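Local coordinates for protein tryptophan halogenase (Shewanella frigidimarina, PDB 2PYX) that is probably a flavin-dependent halogenase that binds FAD and acts on tryptophan or a related substrate, with the monooxygenase-type chemistry of its family, at residues R500-A503 against L504-N507; P154-I157 against V158-Q161; V298-S301 against S302-N305. All blocks are in the same frame, centred on the assembly; numbering follows the deposited sequence. Where two conformers were deposited one is given.

Contact 1: R500-A503 against L504-N507; sequences RTQA and LSKN
Leu504 and Arg500 meet one turn apart on the same helix. CD1 of Leu504 sits over the centre of one face of the Arg500 guanidinium, 3.7 Å from CZ. The arginine gets there because its CG is anti to the backbone N (chi1 -177°) and the chain then runs extended to NE. Its NH2 is held by Asn166, which fixes the flat group beside the leucine. The backbones of the same two residues are joined by the bond from Leu504 N to Arg500 O. Polar groups make the next contacts. Ser505 OG turns back to donate to Gln502 O at 2.8 Å. The bent Gln502 chain meets Lys506, with Gln502 NE2 3.5 Å from CE of the lysine. Ala503 contributes mainly its carbonyl. Ala503 O accepts from Lys506 N at 3.2 Å and from Asn507 ND2 at 2.8 Å, and the two donors come from opposite faces of the carbonyl plane. Leu504 and Ser505 also rest on Leu147 of helix 144-149. The bond from Ser505 N to Thr501 O keeps the i to i+4 spacing, whereas that from Lys506 N to Ala503 O spans three residues. Such bonds, with side chains one turn apart in contact, mark a surface-lying part of the alpha helix 484-507.

Contact 2: P154-I157 against V158-Q161; sequences PKSI and VTAQ
Ser156 and Thr159 meet through their hydroxyls across a type I beta turn. In the conformer of Ser156 given, OG lies 2.7 Å from Thr159 OG1, and either hydroxyl could be the donor. The first torsions put the two oxygens side by side. Ser156 OG stands between its own backbone N and carbonyl carbon (chi1 62°). Thr159 OG1 lies beside its backbone N, while CG2 is anti to the backbone N, on the side of Lys155. The backbone closes the turn, with Thr159 N bonded to Ser156 O at 3.0 Å.

Lys155 runs past the methyl of the threonine. It bends at chi3 (-65°), and its CE passes 3.7 Å from Thr159 CG2, the two side chains crossing at a slant. The ammonium group then reaches the carbonyl of Ala160, with Lys155 NZ 2.9 Å from Ala160 O and the donor tilted from the carbonyl plane. NZ also forms a salt bridge to Glu77 and a hydrogen bond to Tyr168 OH. Phe523 adds a cation-pi contact. With alanine in place of Lys155, Glu77 would probably lose this charge partner and Ala160 O this donor, with a gap opened beside the methyl of Thr159. Ile157, at the turn corner, instead packs on Leu514 and Val518 of helix 511-520.

The chemistry is that of a buried lysine whose charge is met by a carboxylate, a hydroxyl, a carbonyl and an aromatic ring. These partners are likely to favour the protonated form. The lysine thus ties the turn to the C-terminal tail, through Phe523, and to Glu77.

Contact 3: V298-S301 against S302-N305; sequences VYSS and SHTN
The imidazole of His303 meets Ser300 at its edge. His303 ND1 donates to Ser300 OG at 2.7 Å, and the oxygen lies in the ring plane. Around the same ring, Tyr422 makes an edge-to-face contact, Phe252 also meets it, and NE2 bonds to Asp425. The Tyr299 ring is approached obliquely by the methyl of Thr304; Thr304 CG2 lies 3.5 Å from Tyr299 CD2. The tyrosine hydroxyl is held by Asp306.

Ser300 OG is anti to its backbone N (chi1 171°), which brings OG to ND1 of His303. It also donates to a water at 2.8 Å, and that water accepts from Ser302 N as well. Ser300 O takes two backbone donors, His303 N at 3.0 Å and Thr304 N at 3.1 Å. One serine thus grips the turn through both its side chain and its carbonyl. Thr304 OG1 bonds to Asn305 O, on a lone pair in the carbonyl plane.

The turn carries the chain from strand 292-299 into helix 306-317. Asn305 is the N-cap, its OD1 bonded to Asp308 N. Tyr299 packs on strand 255-262, and His303 lies against helix 421-425.

Coming from the N terminus, the chain reaches contact 2 first, in the loop between helix 144-149 and strand 169-172. Contact 3 follows, at the turn from strand 292-299 into helix 306-317. Contact 1 comes last, on helix 484-507. Each closes only a local turn, and the three lie in series without nesting or crossing. Contacts 1 and 2 are neighbours, with centres 15 Å apart, but do not touch. Helix 144-149 and the loop after it bring them together: contact 1 packs on the helix, and both meet Gln165. Contact 3 stands apart, its centre 42 Å from that of contact 2 and across the centre of the chain.

Contact 1: R500-A503 against L504-N507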
ATOM      1  N   ARG A 500     -20.589  19.965  -2.297  1.00 17.88           N
ATOM      2  CA  ARG A 500     -19.978  19.243  -1.189  1.00 17.88           C
ATOM      3  C   ARG A 500     -18.549  19.694  -0.938  1.00 17.64           C
ATOM      4  O   ARG A 500     -18.131  19.827   0.208  1.00 17.42           O
ATOM      5  CB  ARG A 500     -19.998  17.741  -1.464  1.00 19.11           C
ATOM      6  CG  ARG A 500     -19.455  16.916  -0.352  1.00 23.73           C
ATOM      7  CD  ARG A 500     -19.886  15.483  -0.530  1.00 30.56           C
ATOM      8  NE  ARG A 500     -19.266  14.635   0.465  1.00 29.06           N
ATOM      9  CZ  ARG A 500     -18.006  14.194   0.397  1.00 38.97           C
ATOM     10  NH1 ARG A 500     -17.213  14.507  -0.638  1.00 34.31           N
ATOM     11  NH2 ARG A 500     -17.532  13.439   1.370  1.00 36.06           N
ATOM     12  N   THR A 501     -17.776  19.861  -2.008  1.00 16.32           N
ATOM     13  CA  THR A 501     -16.422  20.367  -1.918  1.00 16.03           C
ATOM     14  C   THR A 501     -16.402  21.718  -1.198  1.00 16.81           C
ATOM     15  O   THR A 501     -15.609  21.953  -0.274  1.00 16.41           O
ATOM     16  CB  THR A 501     -15.789  20.509  -3.321  1.00 18.07           C
ATOM     17  OG1 THR A 501     -15.818  19.233  -3.981  1.00 16.33           O
ATOM     18  CG2 THR A 501     -14.375  21.019  -3.228  1.00 19.07           C
ATOM     19  N   GLN A 502     -17.292  22.608  -1.622  1.00 18.70           N
ATOM     20  CA  GLN A 502     -17.335  23.933  -1.031  1.00 19.93           C
ATOM     21  C   GLN A 502     -17.668  23.831   0.456  1.00 19.60           C
ATOM     22  O   GLN A 502     -17.028  24.501   1.271  1.00 20.07           O
ATOM     23  CB  GLN A 502     -18.330  24.816  -1.788  1.00 21.47           C
ATOM     24  CG  GLN A 502     -18.444  26.230  -1.244  1.00 33.56           C
ATOM     25  CD  GLN A 502     -17.383  27.180  -1.803  1.00 46.43           C
ATOM     26  OE1 GLN A 502     -16.260  26.778  -2.148  1.00 47.23           O
ATOM     27  NE2 GLN A 502     -17.744  28.459  -1.894  1.00 53.29           N
ATOM     28  N   ALA A 503     -18.640  22.993   0.810  1.00 18.30           N
ATOM     29  CA  ALA A 503     -19.065  22.899   2.214  1.00 16.48           C
ATOM     30  C   ALA A 503     -17.915  22.362   3.056  1.00 18.28           C
ATOM     31  O   ALA A 503     -17.560  22.924   4.089  1.00 19.51           O
ATOM     32  CB  ALA A 503     -20.296  22.041   2.362  1.00 20.77           C
ATOM     33  N   LEU A 504     -17.285  21.284   2.597  1.00 16.11           N
ATOM     34  CA  LEU A 504     -16.187  20.696   3.355  1.00 15.59           C
ATOM     35  C   LEU A 504     -15.002  21.631   3.460  1.00 14.12           C
ATOM     36  O   LEU A 504     -14.296  21.635   4.476  1.00 14.53           O
ATOM     37  CB  LEU A 504     -15.742  19.367   2.720  1.00 14.89           C
ATOM     38  CG  LEU A 504     -16.736  18.233   2.899  1.00 16.62           C
ATOM     39  CD1 LEU A 504     -16.327  17.034   2.069  1.00 20.24           C
ATOM     40  CD2 LEU A 504     -16.853  17.802   4.343  1.00 17.60           C
ATOM     41  N   SER A 505     -14.749  22.427   2.424  1.00 15.21           N
ATOM     42  CA  SER A 505     -13.584  23.315   2.423  1.00 15.57           C
ATOM     43  C   SER A 505     -13.665  24.356   3.537  1.00 15.18           C
ATOM     44  O   SER A 505     -12.646  24.858   4.010  1.00 15.84           O
ATOM     45  CB  SER A 505     -13.388  24.004   1.064  1.00 18.29           C
ATOM     46  OG  SER A 505     -14.293  25.097   0.901  1.00 21.23           O
ATOM     47  N   LYS A 506     -14.891  24.636   3.954  1.00 17.10           N
ATOM     48  CA  LYS A 506     -15.140  25.620   5.006  1.00 18.81           C
ATOM     49  C   LYS A 506     -15.176  25.027   6.408  1.00 19.71           C
ATOM     50  O   LYS A 506     -15.058  25.748   7.398  1.00 20.98           O
ATOM     51  CB  LYS A 506     -16.455  26.335   4.660  1.00 19.90           C
ATOM     52  CG  LYS A 506     -16.304  27.080   3.348  1.00 26.64           C
ATOM     53  CD  LYS A 506     -17.549  27.750   2.857  1.00 35.32           C
ATOM     54  CE  LYS A 506     -17.239  28.548   1.595  1.00 34.47           C
ATOM     55  NZ  LYS A 506     -16.052  29.466   1.733  1.00 35.69           N
ATOM     56  N   ASN A 507     -15.269  23.710   6.533  1.00 16.72           N
ATOM     57  CA  ASN A 507     -15.506  23.102   7.819  1.00 18.00           C
ATOM     58  C   ASN A 507     -14.401  22.177   8.343  1.00 19.56           C
ATOM     59  O   ASN A 507     -14.239  22.017   9.553  1.00 21.01           O
ATOM     60  CB  ASN A 507     -16.871  22.472   7.742  1.00 18.37           C
ATOM     61  CG  ASN A 507     -17.973  23.541   7.733  1.00 21.44           C
ATOM     62  OD1 ASN A 507     -18.198  24.203   8.768  1.00 23.54           O
ATOM     63  ND2 ASN A 507     -18.601  23.778   6.567  1.00 16.69           N
TER

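Contact 2: P154-I157 against V158-Q161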
ATOM      1  N   PRO A 154      -9.222  14.486   6.562  1.00 11.18           N
ATOM      2  CA  PRO A 154     -10.374  13.741   6.021  1.00 10.91           C
ATOM      3  C   PRO A 154     -11.590  13.633   6.946  1.00 10.11           C
ATOM      4  O   PRO A 154     -12.582  12.999   6.595  1.00 12.51           O
ATOM      5  CB  PRO A 154      -9.802  12.320   5.857  1.00 11.31           C
ATOM      6  CG  PRO A 154      -8.788  12.225   6.926  1.00 12.19           C
ATOM      7  CD  PRO A 154      -8.220  13.577   7.146  1.00 11.86           C
ATOM      8  N   LYS A 155     -11.474  14.224   8.132  1.00 12.16           N
ATOM      9  CA  LYS A 155     -12.520  14.109   9.146  1.00 11.57           C
ATOM     10  C   LYS A 155     -12.344  15.233  10.163  1.00 13.14           C
ATOM     11  O   LYS A 155     -11.371  15.942  10.126  1.00 12.56           O
ATOM     12  CB  LYS A 155     -12.464  12.722   9.827  1.00 12.17           C
ATOM     13  CG  LYS A 155     -11.174  12.473  10.626  1.00 11.59           C
ATOM     14  CD  LYS A 155     -11.009  11.022  11.031  1.00 13.33           C
ATOM     15  CE  LYS A 155     -12.078  10.534  11.993  1.00 13.22           C
ATOM     16  NZ  LYS A 155     -11.912   9.066  12.374  1.00 12.41           N
ATOM     17  N   SER A 156     -13.321  15.362  11.063  1.00 15.65           N
ATOM     18  CA  SER A 156     -13.318  16.369  12.120  0.50 16.82           C
ATOM     19  C   SER A 156     -13.082  15.688  13.457  1.00 16.38           C
ATOM     20  O   SER A 156     -13.199  14.466  13.557  1.00 16.57           O
ATOM     21  CB  SER A 156     -14.681  17.060  12.155  0.50 16.73           C
ATOM     22  OG  SER A 156     -15.707  16.125  12.459  0.50 21.31           O
ATOM     23  N   ILE A 157     -12.788  16.474  14.493  1.00 15.22           N
ATOM     24  CA  ILE A 157     -12.536  15.908  15.839  1.00 15.85           C
ATOM     25  C   ILE A 157     -13.790  15.220  16.418  1.00 15.68           C
ATOM     26  O   ILE A 157     -13.690  14.306  17.266  1.00 18.03           O
ATOM     27  CB  ILE A 157     -11.920  16.989  16.773  1.00 17.88           C
ATOM     28  CG1 ILE A 157     -11.385  16.385  18.074  1.00 16.66           C
ATOM     29  CG2 ILE A 157     -12.943  18.122  17.065  1.00 19.00           C
ATOM     30  CD1 ILE A 157     -10.480  15.191  17.900  1.00 16.70           C
ATOM     31  N   VAL A 158     -14.961  15.616  15.923  1.00 16.93           N
ATOM     32  CA  VAL A 158     -16.238  15.044  16.364  1.00 18.43           C
ATOM     33  C   VAL A 158     -16.616  13.779  15.607  1.00 19.36           C
ATOM     34  O   VAL A 158     -17.572  13.086  15.964  1.00 21.39           O
ATOM     35  CB  VAL A 158     -17.406  16.088  16.257  1.00 20.65           C
ATOM     36  CG1 VAL A 158     -17.087  17.307  17.111  1.00 22.53           C
ATOM     37  CG2 VAL A 158     -17.663  16.487  14.818  1.00 22.15           C
ATOM     38  N   THR A 159     -15.867  13.455  14.558  1.00 18.44           N
ATOM     39  CA  THR A 159     -16.097  12.241  13.811  1.00 15.71           C
ATOM     40  C   THR A 159     -15.608  10.993  14.575  1.00 14.87           C
ATOM     41  O   THR A 159     -14.553  11.005  15.208  1.00 14.77           O
ATOM     42  CB  THR A 159     -15.381  12.305  12.458  1.00 14.66           C
ATOM     43  OG1 THR A 159     -15.758  13.520  11.786  1.00 17.76           O
ATOM     44  CG2 THR A 159     -15.753  11.129  11.585  1.00 17.08           C
ATOM     45  N   ALA A 160     -16.378   9.919  14.499  1.00 16.37           N
ATOM     46  CA  ALA A 160     -16.078   8.677  15.209  1.00 16.90           C
ATOM     47  C   ALA A 160     -14.783   8.044  14.720  1.00 16.37           C
ATOM     48  O   ALA A 160     -14.382   8.258  13.562  1.00 16.30           O
ATOM     49  CB  ALA A 160     -17.221   7.698  15.030  1.00 20.27           C
ATOM     50  N   GLN A 161     -14.149   7.270  15.597  1.00 15.73           N
ATOM     51  CA  GLN A 161     -12.968   6.484  15.202  1.00 14.84           C
ATOM     52  C   GLN A 161     -13.254   5.713  13.934  1.00 14.35           C
ATOM     53  O   GLN A 161     -14.284   5.026  13.820  1.00 15.86           O
ATOM     54  CB  GLN A 161     -12.588   5.510  16.300  1.00 14.01           C
ATOM     55  CG  GLN A 161     -12.033   6.192  17.499  1.00 13.63           C
ATOM     56  CD  GLN A 161     -11.595   5.235  18.579  1.00 18.19           C
ATOM     57  OE1 GLN A 161     -11.095   4.142  18.306  1.00 20.36           O
ATOM     58  NE2 GLN A 161     -11.771   5.662  19.842  1.00 23.05           N
TER

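Contact 3: V298-S301 against S302-N305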
ATOM      1  N   VAL A 298      13.717   6.711  -5.312  1.00  8.30           N
ATOM      2  CA  VAL A 298      13.639   5.425  -5.996  1.00  8.33           C
ATOM      3  C   VAL A 298      14.205   5.638  -7.377  1.00  7.15           C
ATOM      4  O   VAL A 298      13.721   6.492  -8.109  1.00  7.51           O
ATOM      5  CB  VAL A 298      12.162   5.005  -6.098  1.00  8.81           C
ATOM      6  CG1 VAL A 298      11.999   3.808  -7.024  1.00  8.64           C
ATOM      7  CG2 VAL A 298      11.596   4.757  -4.729  1.00  9.87           C
ATOM      8  N   TYR A 299      15.176   4.820  -7.754  1.00  7.44           N
ATOM      9  CA  TYR A 299      15.855   5.042  -9.025  1.00  7.83           C
ATOM     10  C   TYR A 299      16.423   3.745  -9.636  1.00  7.74           C
ATOM     11  O   TYR A 299      16.458   2.698  -8.990  1.00  8.08           O
ATOM     12  CB  TYR A 299      16.958   6.108  -8.878  1.00  7.95           C
ATOM     13  CG  TYR A 299      18.093   5.767  -7.977  1.00  7.62           C
ATOM     14  CD1 TYR A 299      18.020   6.036  -6.637  1.00  8.07           C
ATOM     15  CD2 TYR A 299      19.274   5.201  -8.472  1.00 10.21           C
ATOM     16  CE1 TYR A 299      19.052   5.714  -5.777  1.00  9.69           C
ATOM     17  CE2 TYR A 299      20.323   4.878  -7.613  1.00  9.54           C
ATOM     18  CZ  TYR A 299      20.228   5.183  -6.261  1.00  9.52           C
ATOM     19  OH  TYR A 299      21.262   4.852  -5.394  1.00 13.80           O
ATOM     20  N   SER A 300      16.853   3.856 -10.882  1.00  8.41           N
ATOM     21  CA  SER A 300      17.402   2.700 -11.644  1.00  6.82           C
ATOM     22  C   SER A 300      18.904   2.797 -11.723  1.00  7.04           C
ATOM     23  O   SER A 300      19.408   3.754 -12.313  1.00  8.22           O
ATOM     24  CB  SER A 300      16.840   2.728 -13.034  1.00  9.05           C
ATOM     25  OG  SER A 300      17.471   1.783 -13.870  1.00  9.61           O
ATOM     26  N   SER A 301      19.589   1.792 -11.183  1.00  8.48           N
ATOM     27  CA  SER A 301      21.066   1.775 -11.260  1.00  8.98           C
ATOM     28  C   SER A 301      21.599   1.573 -12.663  1.00  8.76           C
ATOM     29  O   SER A 301      22.785   1.843 -12.901  1.00  8.86           O
ATOM     30  CB  SER A 301      21.629   0.702 -10.361  1.00  8.06           C
ATOM     31  OG  SER A 301      21.153  -0.584 -10.673  1.00  8.60           O
ATOM     32  N   SER A 302      20.766   1.092 -13.599  1.00  7.52           N
ATOM     33  CA  SER A 302      21.215   1.016 -14.984  1.00  7.33           C
ATOM     34  C   SER A 302      21.038   2.315 -15.724  1.00  9.27           C
ATOM     35  O   SER A 302      21.410   2.382 -16.912  1.00 10.23           O
ATOM     36  CB  SER A 302      20.564  -0.133 -15.738  1.00  9.43           C
ATOM     37  OG  SER A 302      19.187   0.091 -15.907  1.00 11.40           O
ATOM     38  N   HIS A 303      20.512   3.343 -15.054  1.00  7.85           N
ATOM     39  CA  HIS A 303      20.400   4.675 -15.615  1.00  7.41           C
ATOM     40  C   HIS A 303      21.258   5.728 -14.921  1.00  8.82           C
ATOM     41  O   HIS A 303      21.616   6.708 -15.557  1.00 12.19           O
ATOM     42  CB  HIS A 303      18.943   5.146 -15.630  1.00  8.48           C
ATOM     43  CG  HIS A 303      18.102   4.365 -16.582  1.00  6.19           C
ATOM     44  ND1 HIS A 303      17.498   3.180 -16.230  1.00  7.43           N
ATOM     45  CD2 HIS A 303      17.754   4.599 -17.870  1.00  7.09           C
ATOM     46  CE1 HIS A 303      16.832   2.705 -17.272  1.00  9.14           C
ATOM     47  NE2 HIS A 303      16.990   3.533 -18.285  1.00  8.56           N
ATOM     48  N   THR A 304      21.551   5.532 -13.640  1.00  9.17           N
ATOM     49  CA  THR A 304      22.387   6.454 -12.883  1.00  9.93           C
ATOM     50  C   THR A 304      23.223   5.719 -11.853  1.00  9.27           C
ATOM     51  O   THR A 304      22.817   4.693 -11.294  1.00 10.02           O
ATOM     52  CB  THR A 304      21.555   7.529 -12.178  1.00 10.81           C
ATOM     53  OG1 THR A 304      22.445   8.412 -11.462  1.00 13.74           O
ATOM     54  CG2 THR A 304      20.601   6.945 -11.164  1.00 10.19           C
ATOM     55  N   ASN A 305      24.425   6.251 -11.586  1.00 11.52           N
ATOM     56  CA  ASN A 305      25.195   5.752 -10.449  1.00 12.34           C
ATOM     57  C   ASN A 305      24.675   6.321  -9.130  1.00 12.01           C
ATOM     58  O   ASN A 305      23.739   7.142  -9.123  1.00 10.13           O
ATOM     59  CB  ASN A 305      26.705   5.946 -10.633  1.00 12.92           C
ATOM     60  CG  ASN A 305      27.140   7.373 -10.526  1.00 14.74           C
ATOM     61  OD1 ASN A 305      26.440   8.216  -9.976  1.00 14.69           O
ATOM     62  ND2 ASN A 305      28.342   7.640 -11.008  1.00 15.02           N
TER
HETATM   63  O   HOH W   1      18.423  -0.808 -13.186  1.00 10.55           O